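PDB 5CDD: structural polyprotein, VP1 from Israeli acute paralysis virus, which probably serves as a structural protein of the viral capsid, being the VP1 piece cut from the longer structural polyprotein. Local coordinates for residues Q106-R117 with D165-T176. Sequence-based numbering, arbitrary orientation.
Sequences QTCYIRSFLMPR and DSSLMYFSNTST
Asp165 OD2 is gripped twice: by Arg117 NE at 2.8 Å, a nearly straight salt bridge met on the syn side but tilted 29° out of the carboxylate plane, and by the Tyr88 hydroxyl. The Arg117 backbone N adds a 2.9 Å bond to Asp165 O, clamping one end of an antiparallel strand pair, 110-116 with 166-172, in one of the two sheets of the VP1 jelly roll. Between the ends, Phe113 and Met169 form a hydrogen-bonded pair, each backbone N donating to the other's O. On the face they share with Arg111, Met115 and Phe171, Met169 CE lies 3.7 Å from Phe113 CD2, and SD meets Met115 CE; Leu300 of a neighbouring polyprotein chain packs on Phe113 and Phe171. On the other face, Ile110 CG2 sits against the phenol end of Tyr170, which also meets Trp53 and Phe96 of the second sheet. At the far end the Asn173 amide both donates and accepts: ND2 to Thr107 O (3.0 Å), OD1 from Tyr109 N (3.2 Å). With CG between backbone N and carbonyl carbon (chi1 63°), Asn173 tilts its amide over the rim of one face of the Tyr109 ring, planes 33° apart and Asn173 CG 3.5 Å from Tyr109 CE2.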
ATOM      1  N   GLN A 106      23.393 -45.549  -0.893  1.00 55.83           N
ATOM      2  CA  GLN A 106      24.147 -44.435  -1.449  1.00 53.48           C
ATOM      3  C   GLN A 106      23.464 -43.102  -1.195  1.00 50.42           C
ATOM      4  O   GLN A 106      22.307 -43.045  -0.779  1.00 49.84           O
ATOM      5  CB  GLN A 106      24.308 -44.600  -2.962  1.00 55.04           C
ATOM      6  CG  GLN A 106      25.095 -45.814  -3.409  1.00 57.64           C
ATOM      7  CD  GLN A 106      25.213 -45.889  -4.922  1.00 58.95           C
ATOM      8  OE1 GLN A 106      24.208 -45.980  -5.631  1.00 59.29           O
ATOM      9  NE2 GLN A 106      26.442 -45.847  -5.424  1.00 58.56           N
ATOM     10  N   THR A 107      24.210 -42.033  -1.452  1.00 47.06           N
ATOM     11  CA  THR A 107      23.715 -40.671  -1.319  1.00 44.08           C
ATOM     12  C   THR A 107      24.127 -39.995  -2.614  1.00 43.10           C
ATOM     13  O   THR A 107      25.189 -39.381  -2.702  1.00 44.12           O
ATOM     14  CB  THR A 107      24.351 -39.930  -0.128  1.00 42.86           C
ATOM     15  OG1 THR A 107      23.859 -40.483   1.098  1.00 41.99           O
ATOM     16  CG2 THR A 107      24.003 -38.450  -0.173  1.00 41.97           C
ATOM     17  N   CYS A 108      23.284 -40.140  -3.629  1.00 41.53           N
ATOM     18  CA  CYS A 108      23.543 -39.570  -4.939  1.00 39.68           C
ATOM     19  C   CYS A 108      23.352 -38.061  -4.976  1.00 38.52           C
ATOM     20  O   CYS A 108      22.342 -37.541  -4.502  1.00 39.19           O
ATOM     21  CB  CYS A 108      22.626 -40.224  -5.972  1.00 39.26           C
ATOM     22  SG  CYS A 108      22.751 -39.517  -7.623  1.00 43.30           S
ATOM     23  N   TYR A 109      24.333 -37.364  -5.541  1.00 36.57           N
ATOM     24  CA  TYR A 109      24.264 -35.916  -5.665  1.00 34.56           C
ATOM     25  C   TYR A 109      24.809 -35.494  -7.024  1.00 33.39           C
ATOM     26  O   TYR A 109      25.626 -36.195  -7.622  1.00 32.19           O
ATOM     27  CB  TYR A 109      25.046 -35.237  -4.534  1.00 35.05           C
ATOM     28  CG  TYR A 109      26.547 -35.410  -4.589  1.00 35.94           C
ATOM     29  CD1 TYR A 109      27.319 -34.694  -5.503  1.00 36.51           C
ATOM     30  CD2 TYR A 109      27.198 -36.286  -3.722  1.00 36.59           C
ATOM     31  CE1 TYR A 109      28.703 -34.843  -5.553  1.00 37.33           C
ATOM     32  CE2 TYR A 109      28.581 -36.445  -3.763  1.00 37.54           C
ATOM     33  CZ  TYR A 109      29.326 -35.720  -4.680  1.00 38.44           C
ATOM     34  OH  TYR A 109      30.693 -35.869  -4.726  1.00 41.50           O
ATOM     35  N   ILE A 110      24.343 -34.348  -7.510  1.00 33.10           N
ATOM     36  CA  ILE A 110      24.768 -33.830  -8.805  1.00 31.52           C
ATOM     37  C   ILE A 110      25.459 -32.480  -8.650  1.00 31.14           C
ATOM     38  O   ILE A 110      24.919 -31.568  -8.031  1.00 31.37           O
ATOM     39  CB  ILE A 110      23.562 -33.646  -9.752  1.00 31.17           C
ATOM     40  CG1 ILE A 110      22.747 -34.942  -9.835  1.00 29.53           C
ATOM     41  CG2 ILE A 110      24.045 -33.219 -11.124  1.00 29.78           C
ATOM     42  CD1 ILE A 110      23.484 -36.111 -10.441  1.00 29.03           C
ATOM     43  N   ARG A 111      26.654 -32.362  -9.218  1.00 31.88           N
ATOM     44  CA  ARG A 111      27.429 -31.124  -9.162  1.00 32.05           C
ATOM     45  C   ARG A 111      27.642 -30.604 -10.580  1.00 31.51           C
ATOM     46  O   ARG A 111      27.882 -31.381 -11.504  1.00 32.01           O
ATOM     47  CB  ARG A 111      28.799 -31.375  -8.523  1.00 34.52           C
ATOM     48  CG  ARG A 111      28.777 -31.798  -7.063  1.00 37.78           C
ATOM     49  CD  ARG A 111      28.628 -30.604  -6.134  1.00 43.37           C
ATOM     50  NE  ARG A 111      29.795 -29.715  -6.132  1.00 44.73           N
ATOM     51  CZ  ARG A 111      31.004 -30.050  -5.684  1.00 44.71           C
ATOM     52  NH1 ARG A 111      31.228 -31.263  -5.196  1.00 45.06           N
ATOM     53  NH2 ARG A 111      31.989 -29.160  -5.703  1.00 42.97           N
ATOM     54  N   SER A 112      27.548 -29.291 -10.756  1.00 31.15           N
ATOM     55  CA  SER A 112      27.765 -28.684 -12.063  1.00 30.75           C
ATOM     56  C   SER A 112      28.724 -27.508 -11.904  1.00 29.44           C
ATOM     57  O   SER A 112      28.602 -26.717 -10.969  1.00 28.69           O
ATOM     58  CB  SER A 112      26.439 -28.223 -12.679  1.00 31.15           C
ATOM     59  OG  SER A 112      25.753 -27.325 -11.828  1.00 36.54           O
ATOM     60  N   PHE A 113      29.685 -27.408 -12.814  1.00 28.72           N
ATOM     61  CA  PHE A 113      30.683 -26.346 -12.770  1.00 28.22           C
ATOM     62  C   PHE A 113      30.766 -25.634 -14.112  1.00 28.30           C
ATOM     63  O   PHE A 113      30.040 -25.956 -15.052  1.00 27.77           O
ATOM     64  CB  PHE A 113      32.064 -26.933 -12.461  1.00 28.04           C
ATOM     65  CG  PHE A 113      32.094 -27.838 -11.265  1.00 27.35           C
ATOM     66  CD1 PHE A 113      32.345 -27.330  -9.995  1.00 28.32           C
ATOM     67  CD2 PHE A 113      31.875 -29.203 -11.409  1.00 26.82           C
ATOM     68  CE1 PHE A 113      32.381 -28.171  -8.884  1.00 27.73           C
ATOM     69  CE2 PHE A 113      31.907 -30.052 -10.307  1.00 26.72           C
ATOM     70  CZ  PHE A 113      32.160 -29.534  -9.041  1.00 27.23           C
ATOM     71  N   LEU A 114      31.668 -24.663 -14.187  1.00 29.23           N
ATOM     72  CA  LEU A 114      31.904 -23.925 -15.416  1.00 29.98           C
ATOM     73  C   LEU A 114      33.207 -24.449 -15.997  1.00 31.80           C
ATOM     74  O   LEU A 114      34.010 -25.065 -15.294  1.00 31.38           O
ATOM     75  CB  LEU A 114      32.055 -22.426 -15.146  1.00 28.05           C
ATOM     76  CG  LEU A 114      30.814 -21.571 -14.902  1.00 27.08           C
ATOM     77  CD1 LEU A 114      31.246 -20.137 -14.647  1.00 25.71           C
ATOM     78  CD2 LEU A 114      29.889 -21.637 -16.107  1.00 25.75           C
ATOM     79  N   MET A 115      33.411 -24.206 -17.284  1.00 33.71           N
ATOM     80  CA  MET A 115      34.633 -24.629 -17.943  1.00 35.49           C
ATOM     81  C   MET A 115      34.649 -24.068 -19.352  1.00 33.44           C
ATOM     82  O   MET A 115      33.630 -24.053 -20.035  1.00 33.93           O
ATOM     83  CB  MET A 115      34.737 -26.154 -17.963  1.00 40.24           C
ATOM     84  CG  MET A 115      33.797 -26.843 -18.913  1.00 48.14           C
ATOM     85  SD  MET A 115      34.780 -27.746 -20.107  1.00 63.04           S
ATOM     86  CE  MET A 115      35.424 -29.076 -19.084  1.00 59.00           C
ATOM     87  N   PRO A 116      35.812 -23.574 -19.795  1.00 31.65           N
ATOM     88  CA  PRO A 116      35.969 -23.001 -21.131  1.00 30.68           C
ATOM     89  C   PRO A 116      35.423 -23.938 -22.195  1.00 30.75           C
ATOM     90  O   PRO A 116      35.707 -25.132 -22.187  1.00 31.06           O
ATOM     91  CB  PRO A 116      37.474 -22.812 -21.238  1.00 31.13           C
ATOM     92  CG  PRO A 116      37.868 -22.497 -19.822  1.00 30.28           C
ATOM     93  CD  PRO A 116      37.085 -23.536 -19.055  1.00 30.61           C
ATOM     94  N   ARG A 117      34.639 -23.388 -23.110  1.00 31.22           N
ATOM     95  CA  ARG A 117      34.047 -24.183 -24.170  1.00 32.28           C
ATOM     96  C   ARG A 117      35.099 -24.977 -24.932  1.00 34.05           C
ATOM     97  O   ARG A 117      36.130 -24.441 -25.335  1.00 34.98           O
ATOM     98  CB  ARG A 117      33.278 -23.279 -25.130  1.00 31.01           C
ATOM     99  CG  ARG A 117      32.488 -24.023 -26.186  1.00 31.23           C
ATOM    100  CD  ARG A 117      31.519 -23.085 -26.875  1.00 33.03           C
ATOM    101  NE  ARG A 117      30.516 -22.589 -25.942  1.00 34.79           N
ATOM    102  CZ  ARG A 117      29.609 -23.360 -25.352  1.00 37.12           C
ATOM    103  NH1 ARG A 117      29.582 -24.661 -25.603  1.00 38.20           N
ATOM    104  NH2 ARG A 117      28.730 -22.834 -24.509  1.00 37.17           N
ATOM    105  N   ASP A 165      34.513 -18.666 -24.747  1.00 38.34           N
ATOM    106  CA  ASP A 165      33.408 -18.415 -23.837  1.00 35.62           C
ATOM    107  C   ASP A 165      33.270 -19.591 -22.877  1.00 34.39           C
ATOM    108  O   ASP A 165      33.906 -20.633 -23.055  1.00 33.23           O
ATOM    109  CB  ASP A 165      32.112 -18.203 -24.626  1.00 36.79           C
ATOM    110  CG  ASP A 165      31.756 -19.391 -25.496  1.00 38.57           C
ATOM    111  OD1 ASP A 165      32.643 -19.889 -26.220  1.00 39.83           O
ATOM    112  OD2 ASP A 165      30.584 -19.821 -25.461  1.00 39.16           O
ATOM    113  N   SER A 166      32.435 -19.415 -21.858  1.00 33.42           N
ATOM    114  CA  SER A 166      32.211 -20.441 -20.846  1.00 32.92           C
ATOM    115  C   SER A 166      31.225 -21.526 -21.256  1.00 32.03           C
ATOM    116  O   SER A 166      30.374 -21.324 -22.118  1.00 31.13           O
ATOM    117  CB  SER A 166      31.738 -19.783 -19.548  1.00 33.76           C
ATOM    118  OG  SER A 166      30.629 -18.930 -19.800  1.00 35.82           O
ATOM    119  N   SER A 167      31.361 -22.684 -20.621  1.00 31.84           N
ATOM    120  CA  SER A 167      30.502 -23.826 -20.891  1.00 30.71           C
ATOM    121  C   SER A 167      30.204 -24.534 -19.571  1.00 29.93           C
ATOM    122  O   SER A 167      30.708 -24.139 -18.520  1.00 29.19           O
ATOM    123  CB  SER A 167      31.193 -24.783 -21.870  1.00 30.87           C
ATOM    124  OG  SER A 167      30.380 -25.908 -22.147  1.00 35.74           O
ATOM    125  N   LEU A 168      29.384 -25.577 -19.625  1.00 29.59           N
ATOM    126  CA  LEU A 168      29.029 -26.319 -18.423  1.00 29.19           C
ATOM    127  C   LEU A 168      29.769 -27.653 -18.308  1.00 29.34           C
ATOM    128  O   LEU A 168      30.116 -28.281 -19.311  1.00 29.29           O
ATOM    129  CB  LEU A 168      27.522 -26.583 -18.403  1.00 28.43           C
ATOM    130  CG  LEU A 168      26.967 -27.293 -17.167  1.00 27.58           C
ATOM    131  CD1 LEU A 168      26.916 -26.306 -16.016  1.00 29.65           C
ATOM    132  CD2 LEU A 168      25.580 -27.839 -17.456  1.00 27.92           C
ATOM    133  N   MET A 169      30.013 -28.072 -17.071  1.00 29.49           N
ATOM    134  CA  MET A 169      30.669 -29.343 -16.803  1.00 30.40           C
ATOM    135  C   MET A 169      29.814 -30.097 -15.790  1.00 31.08           C
ATOM    136  O   MET A 169      29.527 -29.591 -14.708  1.00 30.82           O
ATOM    137  CB  MET A 169      32.074 -29.128 -16.249  1.00 31.21           C
ATOM    138  CG  MET A 169      32.802 -30.430 -15.980  1.00 33.21           C
ATOM    139  SD  MET A 169      34.541 -30.193 -15.642  1.00 39.25           S
ATOM    140  CE  MET A 169      34.497 -29.730 -13.904  1.00 38.43           C
ATOM    141  N   TYR A 170      29.418 -31.311 -16.151  1.00 32.03           N
ATOM    142  CA  TYR A 170      28.561 -32.139 -15.312  1.00 32.86           C
ATOM    143  C   TYR A 170      29.336 -33.134 -14.453  1.00 33.32           C
ATOM    144  O   TYR A 170      30.414 -33.585 -14.828  1.00 33.76           O
ATOM    145  CB  TYR A 170      27.587 -32.895 -16.211  1.00 34.68           C
ATOM    146  CG  TYR A 170      26.333 -33.357 -15.526  1.00 36.87           C
ATOM    147  CD1 TYR A 170      25.368 -32.440 -15.119  1.00 37.99           C
ATOM    148  CD2 TYR A 170      26.099 -34.711 -15.301  1.00 37.81           C
ATOM    149  CE1 TYR A 170      24.193 -32.861 -14.507  1.00 41.43           C
ATOM    150  CE2 TYR A 170      24.930 -35.145 -14.689  1.00 40.12           C
ATOM    151  CZ  TYR A 170      23.979 -34.214 -14.295  1.00 42.06           C
ATOM    152  OH  TYR A 170      22.814 -34.630 -13.691  1.00 45.45           O
ATOM    153  N   PHE A 171      28.777 -33.481 -13.298  1.00 33.72           N
ATOM    154  CA  PHE A 171      29.420 -34.434 -12.406  1.00 34.37           C
ATOM    155  C   PHE A 171      28.455 -35.067 -11.411  1.00 35.28           C
ATOM    156  O   PHE A 171      27.535 -34.421 -10.922  1.00 36.08           O
ATOM    157  CB  PHE A 171      30.552 -33.768 -11.623  1.00 34.76           C
ATOM    158  CG  PHE A 171      31.248 -34.703 -10.673  1.00 36.90           C
ATOM    159  CD1 PHE A 171      32.220 -35.586 -11.134  1.00 38.12           C
ATOM    160  CD2 PHE A 171      30.885 -34.747  -9.330  1.00 37.28           C
ATOM    161  CE1 PHE A 171      32.819 -36.502 -10.273  1.00 38.00           C
ATOM    162  CE2 PHE A 171      31.478 -35.662  -8.460  1.00 38.55           C
ATOM    163  CZ  PHE A 171      32.447 -36.542  -8.933  1.00 37.93           C
ATOM    164  N   SER A 172      28.679 -36.342 -11.114  1.00 36.82           N
ATOM    165  CA  SER A 172      27.856 -37.068 -10.153  1.00 37.83           C
ATOM    166  C   SER A 172      28.723 -38.147  -9.519  1.00 38.32           C
ATOM    167  O   SER A 172      29.617 -38.684 -10.168  1.00 39.26           O
ATOM    168  CB  SER A 172      26.647 -37.707 -10.846  1.00 38.29           C
ATOM    169  OG  SER A 172      25.799 -38.369  -9.913  1.00 38.58           O
ATOM    170  N   ASN A 173      28.462 -38.468  -8.258  1.00 38.48           N
ATOM    171  CA  ASN A 173      29.251 -39.488  -7.584  1.00 38.99           C
ATOM    172  C   ASN A 173      28.796 -40.905  -7.921  1.00 39.60           C
ATOM    173  O   ASN A 173      29.517 -41.863  -7.671  1.00 41.03           O
ATOM    174  CB  ASN A 173      29.228 -39.268  -6.062  1.00 38.65           C
ATOM    175  CG  ASN A 173      27.836 -39.384  -5.470  1.00 39.04           C
ATOM    176  OD1 ASN A 173      26.844 -39.258  -6.178  1.00 40.15           O
ATOM    177  ND2 ASN A 173      27.759 -39.606  -4.164  1.00 38.24           N
ATOM    178  N   THR A 174      27.614 -41.029  -8.513  1.00 39.23           N
ATOM    179  CA  THR A 174      27.070 -42.327  -8.875  1.00 40.14           C
ATOM    180  C   THR A 174      26.797 -42.338 -10.364  1.00 40.84           C
ATOM    181  O   THR A 174      26.762 -41.285 -10.995  1.00 40.40           O
ATOM    182  CB  THR A 174      25.754 -42.585  -8.143  1.00 39.96           C
ATOM    183  OG1 THR A 174      24.738 -41.706  -8.644  1.00 41.91           O
ATOM    184  CG2 THR A 174      25.938 -42.340  -6.646  1.00 39.48           C
ATOM    185  N   SER A 175      26.592 -43.522 -10.924  1.00 42.31           N
ATOM    186  CA  SER A 175      26.310 -43.642 -12.340  1.00 43.70           C
ATOM    187  C   SER A 175      24.891 -43.142 -12.544  1.00 42.98           C
ATOM    188  O   SER A 175      23.956 -43.616 -11.892  1.00 43.28           O
ATOM    189  CB  SER A 175      26.417 -45.095 -12.761  1.00 46.46           C
ATOM    190  OG  SER A 175      26.633 -45.188 -14.156  1.00 53.50           O
ATOM    191  N   THR A 176      24.735 -42.174 -13.439  1.00 42.51           N
ATOM    192  CA  THR A 176      23.430 -41.592 -13.698  1.00 41.11           C
ATOM    193  C   THR A 176      22.873 -41.786 -15.098  1.00 40.49           C
ATOM    194  O   THR A 176      23.558 -42.222 -16.020  1.00 41.25           O
ATOM    195  CB  THR A 176      23.437 -40.079 -13.406  1.00 40.32           C
ATOM    196  OG1 THR A 176      24.480 -39.443 -14.157  1.00 39.55           O
ATOM    197  CG2 THR A 176      23.658 -39.833 -11.931  1.00 39.41           C
TER